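Local atomic coordinates of GrgF (Penicillium sp. sh18, PDB entry 6LZH), a protein that acts as a polyketide transferase of the alpha/beta hydrolase fold in gregatin A biosynthesis, probably joining two polyketide chains by Claisen condensation. Residues D67-G72 against G76-D81; V11-T14 against T20-G23. One frame throughout, in Å; residues are numbered along the deposited sequence.

Contact 1 of 2, residues D67-G72 against G76-D81; sequences DPRGIG and GEPRND
Arg69 reaches across to Asp81 with the end of its guanidinium, and both terminal nitrogens close on one carboxylate oxygen: NH1 and NH2 each lie 3.1 Å from Asp81 OD2. That oxygen sits in the guanidinium plane, yet the two flat groups are turned 59° apart, so NH1 meets OD2 from above the carboxylate plane while NH2 comes in on the anti side. The aliphatic part of Arg69 gets there by bending at chi2 and chi3, with CD passing over Gly76 CA at 3.7 Å. A side chain on Gly76 would run into that methylene. Asp81 O lies over one face of the same guanidinium. NE hydrogen-bonds Gln86 on helix 84-99, and Asp81 OD1 bonds Ser208, so each partner has a second hydrogen bond of its own.

Arg79 works differently: its guanidinium lies flat on the Gly70-Ile71 peptide, with Gly70 C over its centre. NH1 donates to Gly76 O at 2.9 Å, on a lone pair in the carbonyl plane, and also to Ser74 O. Gly70, at positive phi, belongs to a type II beta turn from Pro68 to Ile71. Alongside, Asn80 N donates to Gly70 O at 2.8 Å, a nearly straight bond of 167°. Ile71 CD1 touches Asn80 ND2 at 3.4 Å, the amide itself being hydrogen-bonded to Asn42.

Concentrating two arginine nitrogens on one oxygen probably stabilises the carboxylate charge. This salt bridge and the Asn80-Gly70 bond, with Arg79 stacked on the peptide, probably hold the loop between strand 62-66 and helix 84-99 folded back on itself.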
ATOM      1  N   ASP A  67       4.845  13.936  15.205  1.00 16.74           N
ATOM      2  CA  ASP A  67       5.871  13.499  14.268  1.00 18.48           C
ATOM      3  C   ASP A  67       5.451  12.155  13.696  1.00 18.41           C
ATOM      4  O   ASP A  67       5.142  11.233  14.470  1.00 18.65           O
ATOM      5  CB  ASP A  67       7.246  13.386  14.950  1.00 15.50           C
ATOM      6  CG  ASP A  67       7.874  14.744  15.239  1.00 19.94           C
ATOM      7  OD1 ASP A  67       7.769  15.640  14.385  1.00 21.25           O
ATOM      8  OD2 ASP A  67       8.505  14.914  16.301  1.00 17.99           O
ATOM      9  N   PRO A  68       5.356  12.017  12.377  1.00 16.65           N
ATOM     10  CA  PRO A  68       5.032  10.711  11.794  1.00 16.61           C
ATOM     11  C   PRO A  68       6.108   9.690  12.130  1.00 18.75           C
ATOM     12  O   PRO A  68       7.189  10.012  12.626  1.00 18.75           O
ATOM     13  CB  PRO A  68       4.970  10.993  10.287  1.00 18.82           C
ATOM     14  CG  PRO A  68       4.750  12.478  10.183  1.00 21.17           C
ATOM     15  CD  PRO A  68       5.473  13.071  11.351  1.00 17.55           C
ATOM     16  N   ARG A  69       5.783   8.427  11.865  1.00 17.92           N
ATOM     17  CA  ARG A  69       6.728   7.340  12.053  1.00 18.63           C
ATOM     18  C   ARG A  69       8.087   7.674  11.456  1.00 20.00           C
ATOM     19  O   ARG A  69       8.179   8.131  10.314  1.00 15.84           O
ATOM     20  CB  ARG A  69       6.181   6.075  11.387  1.00 22.39           C
ATOM     21  CG  ARG A  69       6.916   4.834  11.811  1.00 31.07           C
ATOM     22  CD  ARG A  69       8.076   4.498  10.907  1.00 35.81           C
ATOM     23  NE  ARG A  69       7.650   3.953   9.627  1.00 29.14           N
ATOM     24  CZ  ARG A  69       8.501   3.607   8.670  1.00 33.46           C
ATOM     25  NH1 ARG A  69       8.055   3.108   7.518  1.00 33.63           N
ATOM     26  NH2 ARG A  69       9.806   3.775   8.865  1.00 28.99           N
ATOM     27  N   GLY A  70       9.142   7.409  12.226  1.00 20.33           N
ATOM     28  CA  GLY A  70      10.495   7.515  11.704  1.00 20.80           C
ATOM     29  C   GLY A  70      10.996   8.933  11.564  1.00 19.39           C
ATOM     30  O   GLY A  70      12.000   9.165  10.894  1.00 21.13           O
ATOM     31  N   ILE A  71      10.313   9.896  12.168  1.00 17.56           N
ATOM     32  CA  ILE A  71      10.610  11.312  12.001  1.00 21.01           C
ATOM     33  C   ILE A  71      10.668  11.957  13.379  1.00 19.63           C
ATOM     34  O   ILE A  71       9.913  11.565  14.273  1.00 20.29           O
ATOM     35  CB  ILE A  71       9.529  11.993  11.123  1.00 23.11           C
ATOM     36  CG1 ILE A  71       9.523  11.407   9.707  1.00 23.83           C
ATOM     37  CG2 ILE A  71       9.691  13.498  11.113  1.00 23.43           C
ATOM     38  CD1 ILE A  71      10.594  11.977   8.797  1.00 22.33           C
ATOM     39  N   GLY A  72      11.573  12.925  13.556  1.00 21.23           N
ATOM     40  CA  GLY A  72      11.515  13.775  14.739  1.00 21.73           C
ATOM     41  C   GLY A  72      11.658  12.964  16.014  1.00 20.74           C
ATOM     42  O   GLY A  72      12.571  12.147  16.152  1.00 19.90           O
ATOM     43  N   GLY A  76      10.269   4.493  15.208  1.00 23.22           N
ATOM     44  CA  GLY A  76      10.183   3.984  13.858  1.00 22.84           C
ATOM     45  C   GLY A  76      11.536   3.826  13.199  1.00 27.39           C
ATOM     46  O   GLY A  76      12.369   4.736  13.267  1.00 26.73           O
ATOM     47  N   GLU A  77      11.767   2.679  12.559  1.00 23.08           N
ATOM     48  CA  GLU A  77      12.999   2.396  11.835  1.00 25.23           C
ATOM     49  C   GLU A  77      12.671   1.792  10.479  1.00 27.05           C
ATOM     50  O   GLU A  77      11.711   1.021  10.367  1.00 32.52           O
ATOM     51  CB  GLU A  77      13.902   1.427  12.613  1.00 32.85           C
ATOM     52  CG  GLU A  77      14.397   1.963  13.935  1.00 29.85           C
ATOM     53  CD  GLU A  77      15.437   3.041  13.763  1.00 32.08           C
ATOM     54  OE1 GLU A  77      16.162   3.019  12.746  1.00 38.50           O
ATOM     55  OE2 GLU A  77      15.539   3.906  14.650  1.00 40.20           O
ATOM     56  N   PRO A  78      13.414   2.145   9.418  1.00 22.59           N
ATOM     57  CA  PRO A  78      14.443   3.191   9.349  1.00 26.86           C
ATOM     58  C   PRO A  78      13.863   4.593   9.572  1.00 23.80           C
ATOM     59  O   PRO A  78      12.653   4.781   9.403  1.00 22.16           O
ATOM     60  CB  PRO A  78      14.983   3.075   7.918  1.00 22.81           C
ATOM     61  CG  PRO A  78      14.503   1.737   7.410  1.00 27.50           C
ATOM     62  CD  PRO A  78      13.211   1.488   8.115  1.00 27.24           C
ATOM     63  N   ARG A  79      14.706   5.553   9.951  1.00 20.27           N
ATOM     64  CA  ARG A  79      14.258   6.940   9.994  1.00 23.23           C
ATOM     65  C   ARG A  79      14.050   7.464   8.576  1.00 23.95           C
ATOM     66  O   ARG A  79      14.585   6.914   7.613  1.00 19.11           O
ATOM     67  CB  ARG A  79      15.279   7.806  10.716  1.00 21.81           C
ATOM     68  CG  ARG A  79      15.882   7.135  11.909  1.00 26.12           C
ATOM     69  CD  ARG A  79      14.835   6.945  12.965  1.00 24.41           C
ATOM     70  NE  ARG A  79      14.327   8.226  13.446  1.00 25.36           N
ATOM     71  CZ  ARG A  79      13.281   8.354  14.257  1.00 22.75           C
ATOM     72  NH1 ARG A  79      12.610   7.274  14.662  1.00 21.67           N
ATOM     73  NH2 ARG A  79      12.899   9.563  14.644  1.00 21.35           N
ATOM     74  N   ASN A  80      13.257   8.530   8.451  1.00 18.81           N
ATOM     75  CA  ASN A  80      13.121   9.225   7.170  1.00 19.44           C
ATOM     76  C   ASN A  80      12.779   8.234   6.067  1.00 21.58           C
ATOM     77  O   ASN A  80      13.412   8.179   5.008  1.00 23.55           O
ATOM     78  CB  ASN A  80      14.398   9.990   6.843  1.00 19.51           C
ATOM     79  CG  ASN A  80      14.698  11.033   7.860  1.00 28.42           C
ATOM     80  OD1 ASN A  80      15.615  10.898   8.679  1.00 26.78           O
ATOM     81  ND2 ASN A  80      13.888  12.069   7.854  1.00 20.12           N
ATOM     82  N   ASP A  81      11.794   7.402   6.367  1.00 19.83           N
ATOM     83  CA  ASP A  81      11.374   6.280   5.539  1.00 21.44           C
ATOM     84  C   ASP A  81       9.854   6.422   5.445  1.00 20.60           C
ATOM     85  O   ASP A  81       9.136   6.147   6.410  1.00 23.45           O
ATOM     86  CB  ASP A  81      11.816   4.964   6.181  1.00 22.31           C
ATOM     87  CG  ASP A  81      11.317   3.758   5.435  1.00 25.16           C
ATOM     88  OD1 ASP A  81      11.480   3.734   4.201  1.00 25.30           O
ATOM     89  OD2 ASP A  81      10.750   2.854   6.088  1.00 28.06           O
TER
HETATM   90  O   HOH W   1       9.269   0.841   6.516  1.00 32.04           O

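Contact 2 of 2, residues V11-T14 against T20-G23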
ATOM      1  N   VAL A  11       2.806  14.973  24.212  1.00 20.46           N
ATOM      2  CA  VAL A  11       1.925  13.813  24.271  1.00 17.19           C
ATOM      3  C   VAL A  11       2.531  12.700  23.422  1.00 19.04           C
ATOM      4  O   VAL A  11       3.380  12.929  22.555  1.00 15.41           O
ATOM      5  CB  VAL A  11       0.480  14.126  23.787  1.00 16.63           C
ATOM      6  CG1 VAL A  11      -0.248  15.061  24.741  1.00 23.34           C
ATOM      7  CG2 VAL A  11       0.497  14.719  22.351  1.00 17.11           C
ATOM      8  N   GLU A  12       2.088  11.474  23.685  1.00 18.02           N
ATOM      9  CA  GLU A  12       2.437  10.360  22.822  1.00 19.47           C
ATOM     10  C   GLU A  12       1.271   9.385  22.776  1.00 22.37           C
ATOM     11  O   GLU A  12       0.404   9.375  23.652  1.00 17.77           O
ATOM     12  CB  GLU A  12       3.737   9.668  23.268  1.00 24.99           C
ATOM     13  CG  GLU A  12       3.909   9.483  24.746  1.00 25.85           C
ATOM     14  CD  GLU A  12       5.233   8.810  25.104  1.00 27.65           C
ATOM     15  OE1 GLU A  12       6.307   9.386  24.825  1.00 32.86           O
ATOM     16  OE2 GLU A  12       5.181   7.706  25.674  1.00 34.64           O
ATOM     17  N   PHE A  13       1.227   8.595  21.708  1.00 17.35           N
ATOM     18  CA  PHE A  13       0.171   7.603  21.582  1.00 20.06           C
ATOM     19  C   PHE A  13       0.726   6.430  20.793  1.00 21.04           C
ATOM     20  O   PHE A  13       1.752   6.549  20.111  1.00 20.90           O
ATOM     21  CB  PHE A  13      -1.100   8.182  20.925  1.00 18.75           C
ATOM     22  CG  PHE A  13      -0.891   8.686  19.496  1.00 20.55           C
ATOM     23  CD1 PHE A  13      -0.374   9.965  19.257  1.00 20.17           C
ATOM     24  CD2 PHE A  13      -1.231   7.889  18.406  1.00 23.19           C
ATOM     25  CE1 PHE A  13      -0.193  10.438  17.954  1.00 17.24           C
ATOM     26  CE2 PHE A  13      -1.061   8.344  17.095  1.00 20.02           C
ATOM     27  CZ  PHE A  13      -0.541   9.621  16.868  1.00 23.12           C
ATOM     28  N   THR A  14       0.049   5.288  20.915  1.00 19.75           N
ATOM     29  CA  THR A  14       0.533   4.021  20.376  1.00 22.56           C
ATOM     30  C   THR A  14      -0.201   3.677  19.084  1.00 19.15           C
ATOM     31  O   THR A  14      -1.406   3.917  18.960  1.00 19.03           O
ATOM     32  CB  THR A  14       0.349   2.908  21.415  1.00 24.47           C
ATOM     33  OG1 THR A  14       0.936   3.332  22.659  1.00 25.10           O
ATOM     34  CG2 THR A  14       1.031   1.617  20.972  1.00 25.85           C
ATOM     35  N   THR A  20       5.398   4.056  19.244  1.00 19.56           N
ATOM     36  CA  THR A  20       5.041   5.278  19.952  1.00 19.32           C
ATOM     37  C   THR A  20       5.292   6.470  19.037  1.00 20.35           C
ATOM     38  O   THR A  20       6.416   6.678  18.577  1.00 21.27           O
ATOM     39  CB  THR A  20       5.856   5.444  21.237  1.00 23.14           C
ATOM     40  OG1 THR A  20       5.587   4.361  22.129  1.00 19.91           O
ATOM     41  CG2 THR A  20       5.476   6.740  21.919  1.00 23.17           C
ATOM     42  N   LEU A  21       4.249   7.237  18.762  1.00 19.52           N
ATOM     43  CA  LEU A  21       4.379   8.501  18.057  1.00 18.86           C
ATOM     44  C   LEU A  21       4.270   9.618  19.075  1.00 17.97           C
ATOM     45  O   LEU A  21       3.492   9.520  20.026  1.00 18.95           O
ATOM     46  CB  LEU A  21       3.283   8.668  17.006  1.00 17.33           C
ATOM     47  CG  LEU A  21       3.154   7.552  15.965  1.00 18.15           C
ATOM     48  CD1 LEU A  21       2.168   7.979  14.886  1.00 14.49           C
ATOM     49  CD2 LEU A  21       4.512   7.191  15.359  1.00 20.21           C
ATOM     50  N   ARG A  22       5.030  10.681  18.869  1.00 17.39           N
ATOM     51  CA  ARG A  22       5.095  11.755  19.853  1.00 16.67           C
ATOM     52  C   ARG A  22       4.768  13.080  19.197  1.00 22.65           C
ATOM     53  O   ARG A  22       5.027  13.286  18.006  1.00 17.64           O
ATOM     54  CB  ARG A  22       6.488  11.802  20.518  1.00 20.35           C
ATOM     55  CG  ARG A  22       6.832  10.499  21.254  1.00 21.42           C
ATOM     56  CD  ARG A  22       8.199  10.484  21.958  1.00 21.24           C
ATOM     57  NE  ARG A  22       8.394   9.211  22.662  1.00 24.65           N
ATOM     58  CZ  ARG A  22       8.837   8.090  22.089  1.00 25.46           C
ATOM     59  NH1 ARG A  22       9.175   8.066  20.809  1.00 19.83           N
ATOM     60  NH2 ARG A  22       8.959   6.981  22.806  1.00 29.69           N
ATOM     61  N   GLY A  23       4.194  13.977  19.985  1.00 16.45           N
ATOM     62  CA  GLY A  23       3.786  15.236  19.430  1.00 19.33           C
ATOM     63  C   GLY A  23       3.355  16.206  20.499  1.00 19.41           C
ATOM     64  O   GLY A  23       3.693  16.065  21.681  1.00 15.36           O
TER
HETATM   65  O   HOH W   2       8.074   7.235  25.794  1.00 43.75           O
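Val11 with Gly23 and Phe13 with Leu21 form the two hydrogen-bonded pairs of this antiparallel ladder, each closed by a reciprocal couple of backbone N-H···O bonds, such as Leu21 N to Phe13 O at 2.9 Å. Between them Glu12 and Arg22 form a non-hydrogen-bonded pair, and Glu12 CA also approaches Leu21 O at 3.1 Å as a CA-H···O contact.

The charged contact joins Glu12 and Arg22, which run side by side. Glu12 CG stands between its own N and carbonyl carbon (chi1 41°), bringing OE1 to 3.0 Å from Arg22 NE in a salt bridge whose hydrogen bond is weak, at 134°. Water 2 links Glu12 OE2 to Arg22 NH2, Thr20 CG2 lies over a guanidinium face, and Arg22 NH1 forms a salt bridge with Asp75. Were Arg22 an alanine, Glu12 and Asp75 would probably lose their shared cation and the Thr20 methyl its cover.

Apolar packing falls to Phe13 and Leu21. Leu21 CB sits over the ring face in a CH-pi contact, 4.2 Å from the centroid, and CD1 reaches CZ.

That ring packs against Trp97 and Ala94 of helix 84-99 and meets Tyr66 of strand 62-66 edge-to-face. Strand 9-14 is outermost in the central sheet within the chain, next to 20-26, which neighbours 62-66.

Contact 2 comes first along the chain, as the hairpin at the edge of the central sheet; contact 1 follows in the loop that leaves strand 62-66. Their centres are 12 Å apart, but they meet directly: Asp67 N lies 2.9 Å from Arg22 O, a probable hydrogen bond, and Leu21 CD2 packs 3.9 Å from Arg69 N. The connecting residues 73-75 serve both, since Ser74 receives Arg79 on its carbonyl and its hydroxyl oxygen accepts from Arg22 N, while Asp75 pairs with the Arg22 guanidinium. Both contacts lie away from the likely Cys115-His269-Asp240 triad and from the sodium sites, as structural packing along one flank of the fold.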